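Local coordinates for dihydrofolate reductase (Schistosoma mansoni, PDB 3VCO), which reduces 7,8-dihydrofolate to 5,6,7,8-tetrahydrofolate with NADPH, a key step in folate metabolism and in the synthesis of thymidylate, purines and glycine, at residues A59-T73 with S123-L136. Sequence-based numbering, arbitrary orientation.
Sequences AHPGLKNAVVMGRVT and SIVDEVFIIGGYRL. With SO4 (sulfate ion), chain C.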
loop_
_atom_site.group_PDB
_atom_site.type_symbol
_atom_site.label_atom_id
_atom_site.label_comp_id
_atom_site.label_asym_id
_atom_site.label_seq_id
_atom_site.Cartn_x
_atom_site.Cartn_y
_atom_site.Cartn_z
ATOM N N ALA A 59 12.342 6.188 5.134
ATOM C CA ALA A 59 11.834 6.765 6.367
ATOM C C ALA A 59 12.921 7.682 6.923
ATOM O O ALA A 59 14.102 7.575 6.555
ATOM C CB ALA A 59 11.501 5.689 7.340
ATOM N N HIS A 60 12.523 8.605 7.778
ATOM C CA HIS A 60 13.521 9.407 8.477
ATOM C C HIS A 60 14.472 8.501 9.286
ATOM O O HIS A 60 14.085 7.428 9.739
ATOM C CB HIS A 60 12.841 10.512 9.281
ATOM C CG HIS A 60 12.372 11.651 8.421
ATOM N ND1 HIS A 60 13.208 12.675 8.025
ATOM C CD2 HIS A 60 11.172 11.900 7.841
ATOM C CE1 HIS A 60 12.538 13.514 7.255
ATOM N NE2 HIS A 60 11.299 13.070 7.131
ATOM N N PRO A 61 15.738 8.904 9.410
ATOM C CA PRO A 61 16.727 7.996 10.013
ATOM C C PRO A 61 16.350 7.504 11.420
ATOM O O PRO A 61 15.759 8.257 12.202
ATOM C CB PRO A 61 17.998 8.845 10.055
ATOM C CG PRO A 61 17.791 9.895 9.000
ATOM C CD PRO A 61 16.331 10.190 9.005
ATOM N N GLY A 62 16.683 6.251 11.721
ATOM C CA GLY A 62 16.314 5.654 12.992
ATOM C C GLY A 62 14.942 4.981 12.990
ATOM O O GLY A 62 14.676 4.090 13.805
ATOM N N LEU A 63 14.070 5.400 12.072
ATOM C CA LEU A 63 12.663 4.985 12.095
ATOM C C LEU A 63 12.298 4.011 10.981
ATOM O O LEU A 63 13.036 3.857 10.001
ATOM C CB LEU A 63 11.755 6.212 12.012
ATOM C CG LEU A 63 12.085 7.325 13.003
ATOM C CD1 LEU A 63 11.054 8.446 12.924
ATOM C CD2 LEU A 63 12.217 6.803 14.438
ATOM N N LYS A 64 11.141 3.371 11.120
ATOM C CA LYS A 64 10.659 2.442 10.088
ATOM C C LYS A 64 9.226 2.740 9.745
ATOM O O LYS A 64 8.402 2.945 10.630
ATOM C CB LYS A 64 10.687 0.996 10.585
ATOM C CG LYS A 64 11.919 0.576 11.388
ATOM C CD LYS A 64 12.972 0.016 10.469
ATOM C CE LYS A 64 14.368 0.154 11.111
ATOM N NZ LYS A 64 15.308 -0.640 10.333
ATOM N N ASN A 65 8.905 2.703 8.466
ATOM C CA ASN A 65 7.504 2.790 8.087
ATOM C C ASN A 65 6.755 1.497 8.418
ATOM O O ASN A 65 7.377 0.463 8.590
ATOM C CB ASN A 65 7.365 3.141 6.605
ATOM C CG ASN A 65 7.988 4.455 6.286
ATOM O OD1 ASN A 65 7.875 5.400 7.082
ATOM N ND2 ASN A 65 8.678 4.539 5.143
ATOM N N ALA A 66 5.434 1.583 8.574
ATOM C CA ALA A 66 4.576 0.399 8.735
ATOM C C ALA A 66 3.859 0.107 7.417
ATOM O O ALA A 66 3.461 1.038 6.706
ATOM C CB ALA A 66 3.546 0.606 9.868
ATOM N N VAL A 67 3.782 -1.168 7.040
ATOM C CA VAL A 67 2.940 -1.564 5.913
ATOM C C VAL A 67 1.846 -2.458 6.488
ATOM O O VAL A 67 2.134 -3.437 7.173
ATOM C CB VAL A 67 3.687 -2.324 4.821
ATOM C CG1 VAL A 67 4.641 -1.347 4.064
ATOM C CG2 VAL A 67 4.503 -3.505 5.433
ATOM N N VAL A 68 0.603 -2.042 6.256
ATOM C CA VAL A 68 -0.544 -2.692 6.822
ATOM C C VAL A 68 -1.310 -3.309 5.659
ATOM O O VAL A 68 -1.472 -2.663 4.620
ATOM C CB VAL A 68 -1.419 -1.680 7.609
ATOM C CG1 VAL A 68 -2.582 -2.418 8.292
ATOM C CG2 VAL A 68 -0.559 -0.879 8.666
ATOM N N MET A 69 -1.750 -4.559 5.817
ATOM C CA MET A 69 -2.371 -5.267 4.705
ATOM C C MET A 69 -3.300 -6.359 5.243
ATOM O O MET A 69 -3.127 -6.789 6.377
ATOM C CB MET A 69 -1.278 -5.920 3.848
ATOM C CG MET A 69 -0.617 -7.098 4.569
ATOM S SD MET A 69 0.921 -7.644 3.829
ATOM C CE MET A 69 1.980 -6.726 4.939
ATOM N N GLY A 70 -4.260 -6.811 4.410
ATOM C CA GLY A 70 -5.089 -7.981 4.721
ATOM C C GLY A 70 -4.306 -9.267 4.519
ATOM O O GLY A 70 -3.194 -9.262 3.957
ATOM N N ARG A 71 -4.895 -10.387 4.935
ATOM C CA ARG A 71 -4.276 -11.708 4.787
ATOM C C ARG A 71 -4.046 -12.147 3.355
ATOM O O ARG A 71 -2.992 -12.738 3.029
ATOM C CB ARG A 71 -5.100 -12.776 5.525
ATOM C CG ARG A 71 -4.538 -14.197 5.334
ATOM C CD ARG A 71 -5.085 -15.252 6.314
ATOM N NE ARG A 71 -4.311 -16.498 6.151
ATOM C CZ ARG A 71 -4.474 -17.602 6.868
ATOM N NH1 ARG A 71 -5.410 -17.656 7.798
ATOM N NH2 ARG A 71 -3.713 -18.668 6.637
ATOM N N VAL A 72 -5.004 -11.868 2.485
ATOM C CA VAL A 72 -4.845 -12.337 1.114
ATOM C C VAL A 72 -3.725 -11.551 0.451
ATOM O O VAL A 72 -2.954 -12.113 -0.324
ATOM C CB VAL A 72 -6.142 -12.278 0.263
ATOM C CG1 VAL A 72 -5.845 -12.710 -1.175
ATOM C CG2 VAL A 72 -7.235 -13.171 0.876
ATOM N N THR A 73 -3.600 -10.269 0.789
ATOM C CA THR A 73 -2.439 -9.519 0.315
ATOM C C THR A 73 -1.166 -10.157 0.880
ATOM O O THR A 73 -0.254 -10.504 0.145
ATOM C CB THR A 73 -2.519 -8.007 0.683
ATOM O OG1 THR A 73 -3.626 -7.426 0.002
ATOM C CG2 THR A 73 -1.244 -7.271 0.253
ATOM N N SER A 123 7.748 4.769 19.175
ATOM C CA SER A 123 9.064 5.402 19.089
ATOM C C SER A 123 9.772 4.959 17.795
ATOM O O SER A 123 10.834 5.445 17.451
ATOM C CB SER A 123 9.917 5.012 20.303
ATOM O OG SER A 123 9.420 5.542 21.518
ATOM N N ILE A 124 9.180 4.008 17.085
ATOM C CA ILE A 124 9.808 3.445 15.896
ATOM C C ILE A 124 9.171 3.905 14.576
ATOM O O ILE A 124 9.868 4.166 13.590
ATOM C CB ILE A 124 9.729 1.922 15.933
ATOM C CG1 ILE A 124 10.129 1.434 17.321
ATOM C CG2 ILE A 124 10.614 1.314 14.830
ATOM C CD1 ILE A 124 10.156 -0.060 17.463
ATOM N N VAL A 125 7.849 3.989 14.561
ATOM C CA VAL A 125 7.084 4.195 13.320
ATOM C C VAL A 125 7.312 5.587 12.720
ATOM O O VAL A 125 7.434 6.582 13.433
ATOM C CB VAL A 125 5.569 3.994 13.590
ATOM C CG1 VAL A 125 5.090 5.000 14.618
ATOM C CG2 VAL A 125 4.734 4.133 12.289
ATOM N N ASP A 126 7.440 5.645 11.409
ATOM C CA ASP A 126 7.480 6.916 10.735
ATOM C C ASP A 126 6.130 7.030 10.030
ATOM O O ASP A 126 5.171 7.494 10.646
ATOM C CB ASP A 126 8.663 7.044 9.766
ATOM C CG ASP A 126 8.781 8.460 9.178
ATOM O OD1 ASP A 126 7.898 9.310 9.461
ATOM O OD2 ASP A 126 9.760 8.727 8.452
ATOM N N GLU A 127 6.013 6.569 8.781
ATOM C CA GLU A 127 4.740 6.667 8.061
ATOM C C GLU A 127 4.018 5.300 8.006
ATOM O O GLU A 127 4.632 4.236 8.227
ATOM C CB GLU A 127 4.931 7.261 6.643
ATOM C CG GLU A 127 5.585 8.715 6.594
ATOM C CD GLU A 127 4.589 9.834 6.273
ATOM O OE1 GLU A 127 3.486 9.510 5.814
ATOM O OE2 GLU A 127 4.901 11.047 6.484
ATOM N N VAL A 128 2.728 5.343 7.724
ATOM C CA VAL A 128 1.888 4.163 7.670
ATOM C C VAL A 128 1.383 4.017 6.236
ATOM O O VAL A 128 0.831 4.973 5.672
ATOM C CB VAL A 128 0.696 4.311 8.637
ATOM C CG1 VAL A 128 -0.248 3.129 8.530
ATOM C CG2 VAL A 128 1.225 4.443 10.074
ATOM N N PHE A 129 1.622 2.844 5.641
ATOM C CA PHE A 129 1.118 2.555 4.288
ATOM C C PHE A 129 0.115 1.409 4.395
ATOM O O PHE A 129 0.415 0.408 5.038
ATOM C CB PHE A 129 2.279 2.197 3.347
ATOM C CG PHE A 129 3.276 3.345 3.173
ATOM C CD1 PHE A 129 3.191 4.195 2.087
ATOM C CD2 PHE A 129 4.218 3.625 4.166
ATOM C CE1 PHE A 129 4.038 5.264 1.958
ATOM C CE2 PHE A 129 5.088 4.700 4.054
ATOM C CZ PHE A 129 4.997 5.550 2.962
ATOM N N ILE A 130 -1.048 1.568 3.757
ATOM C CA ILE A 130 -2.012 0.504 3.592
ATOM C C ILE A 130 -1.818 -0.063 2.171
ATOM O O ILE A 130 -2.027 0.649 1.179
ATOM C CB ILE A 130 -3.440 1.060 3.691
ATOM C CG1 ILE A 130 -3.659 1.777 5.029
ATOM C CG2 ILE A 130 -4.489 -0.043 3.456
ATOM C CD1 ILE A 130 -3.515 0.892 6.218
ATOM N N ILE A 131 -1.430 -1.334 2.073
ATOM C CA ILE A 131 -0.996 -1.866 0.786
ATOM C C ILE A 131 -2.007 -2.812 0.193
ATOM O O ILE A 131 -1.765 -3.497 -0.797
ATOM C CB ILE A 131 0.395 -2.487 0.863
ATOM C CG1 ILE A 131 0.378 -3.742 1.721
ATOM C CG2 ILE A 131 1.403 -1.405 1.422
ATOM C CD1 ILE A 131 1.625 -4.539 1.600
ATOM N N GLY A 132 -3.155 -2.858 0.818
ATOM C CA GLY A 132 -4.182 -3.618 0.185
ATOM C C GLY A 132 -4.874 -4.556 1.071
ATOM O O GLY A 132 -4.497 -4.760 2.233
ATOM N N GLY A 133 -5.801 -5.221 0.392
ATOM C CA GLY A 133 -7.117 -5.445 0.877
ATOM C C GLY A 133 -8.009 -4.379 0.276
ATOM O O GLY A 133 -7.874 -3.204 0.574
ATOM N N TYR A 134 -8.929 -4.781 -0.585
ATOM C CA TYR A 134 -10.072 -3.923 -0.872
ATOM C C TYR A 134 -10.716 -3.408 0.433
ATOM O O TYR A 134 -10.974 -2.242 0.550
ATOM C CB TYR A 134 -11.152 -4.656 -1.711
ATOM C CG TYR A 134 -12.427 -3.834 -1.772
ATOM C CD1 TYR A 134 -13.487 -4.076 -0.888
ATOM C CD2 TYR A 134 -12.555 -2.782 -2.680
ATOM C CE1 TYR A 134 -14.656 -3.316 -0.926
ATOM C CE2 TYR A 134 -13.718 -2.011 -2.722
ATOM C CZ TYR A 134 -14.771 -2.286 -1.840
ATOM O OH TYR A 134 -15.930 -1.529 -1.860
ATOM N N ARG A 135 -11.001 -4.286 1.390
ATOM C CA ARG A 135 -11.595 -3.837 2.658
ATOM C C ARG A 135 -10.790 -2.787 3.433
ATOM O O ARG A 135 -11.367 -1.890 4.057
ATOM C CB ARG A 135 -11.900 -5.009 3.569
ATOM C CG ARG A 135 -13.335 -5.517 3.386
ATOM C CD ARG A 135 -13.518 -6.896 4.013
ATOM N NE ARG A 135 -12.505 -7.820 3.522
ATOM C CZ ARG A 135 -11.998 -8.821 4.230
ATOM N NH1 ARG A 135 -12.422 -9.042 5.471
ATOM N NH2 ARG A 135 -11.077 -9.607 3.692
ATOM N N LEU A 136 -9.468 -2.897 3.389
ATOM C CA LEU A 136 -8.603 -1.910 4.063
ATOM C C LEU A 136 -8.556 -0.605 3.308
ATOM O O LEU A 136 -8.572 0.478 3.901
ATOM C CB LEU A 136 -7.190 -2.455 4.226
ATOM C CG LEU A 136 -6.965 -3.577 5.257
ATOM C CD1 LEU A 136 -5.504 -3.743 5.548
ATOM C CD2 LEU A 136 -7.720 -3.324 6.561
HETATM S S SO4 C . -7.023 -8.904 1.902
HETATM O O1 SO4 C . -7.739 -7.761 2.494
HETATM O O2 SO4 C . -5.607 -8.636 1.670
HETATM O O3 SO4 C . -7.186 -10.018 2.840
HETATM O O4 SO4 C . -7.609 -9.242 0.594
#
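Asn65 and Asp126 lie side by side at a beta bulge between the parallel strands 64-70 and 125-130. Asn65 OD1 accepts a hydrogen bond from the backbone N of Glu127 at 2.8 Å, a bond that spans the register shift. Asn65 ND2 turns to the carbonyls of Thr56 and Lys58, so both ends of the amide are held. The Asp126 side chain extends with CG anti to its backbone N (chi1 -173°). This carries Asp126 OD2 to the backbone N of His60, 2.8 Å away in a nearly straight bond. Past the bulge the ladder is regular, from Ala66 N to Glu127 O through to Ile131 N on Val68 O. The Phe129 ring presents its edge to Asn65, with Phe129 CE2 3.7 Å from Asn65 CG and the amide and ring planes 61° apart. On the same face Ile131 lies alongside Met69, its CG1 packed tightly on Met69 CB at 3.5 Å. On the other face Ile130 CD1 reaches Val68 CB at 3.6 Å, under helix 109-116. Leu136 CD1 covers the backbone at Met69 and Gly70. Gly70 and Gly133 are the N-caps of two helices. At the first, a sulfate, probably from the crystallisation liquor, accepts hydrogen bonds from Thr73 N and OG1 on O2 and from Val72 N on O3. Two parallel strands each leading into a helix form part of the DHFR fold's central sheet, and the residues that follow their C-terminal ends, at the starts of the helices, probably line the NADP(+) site.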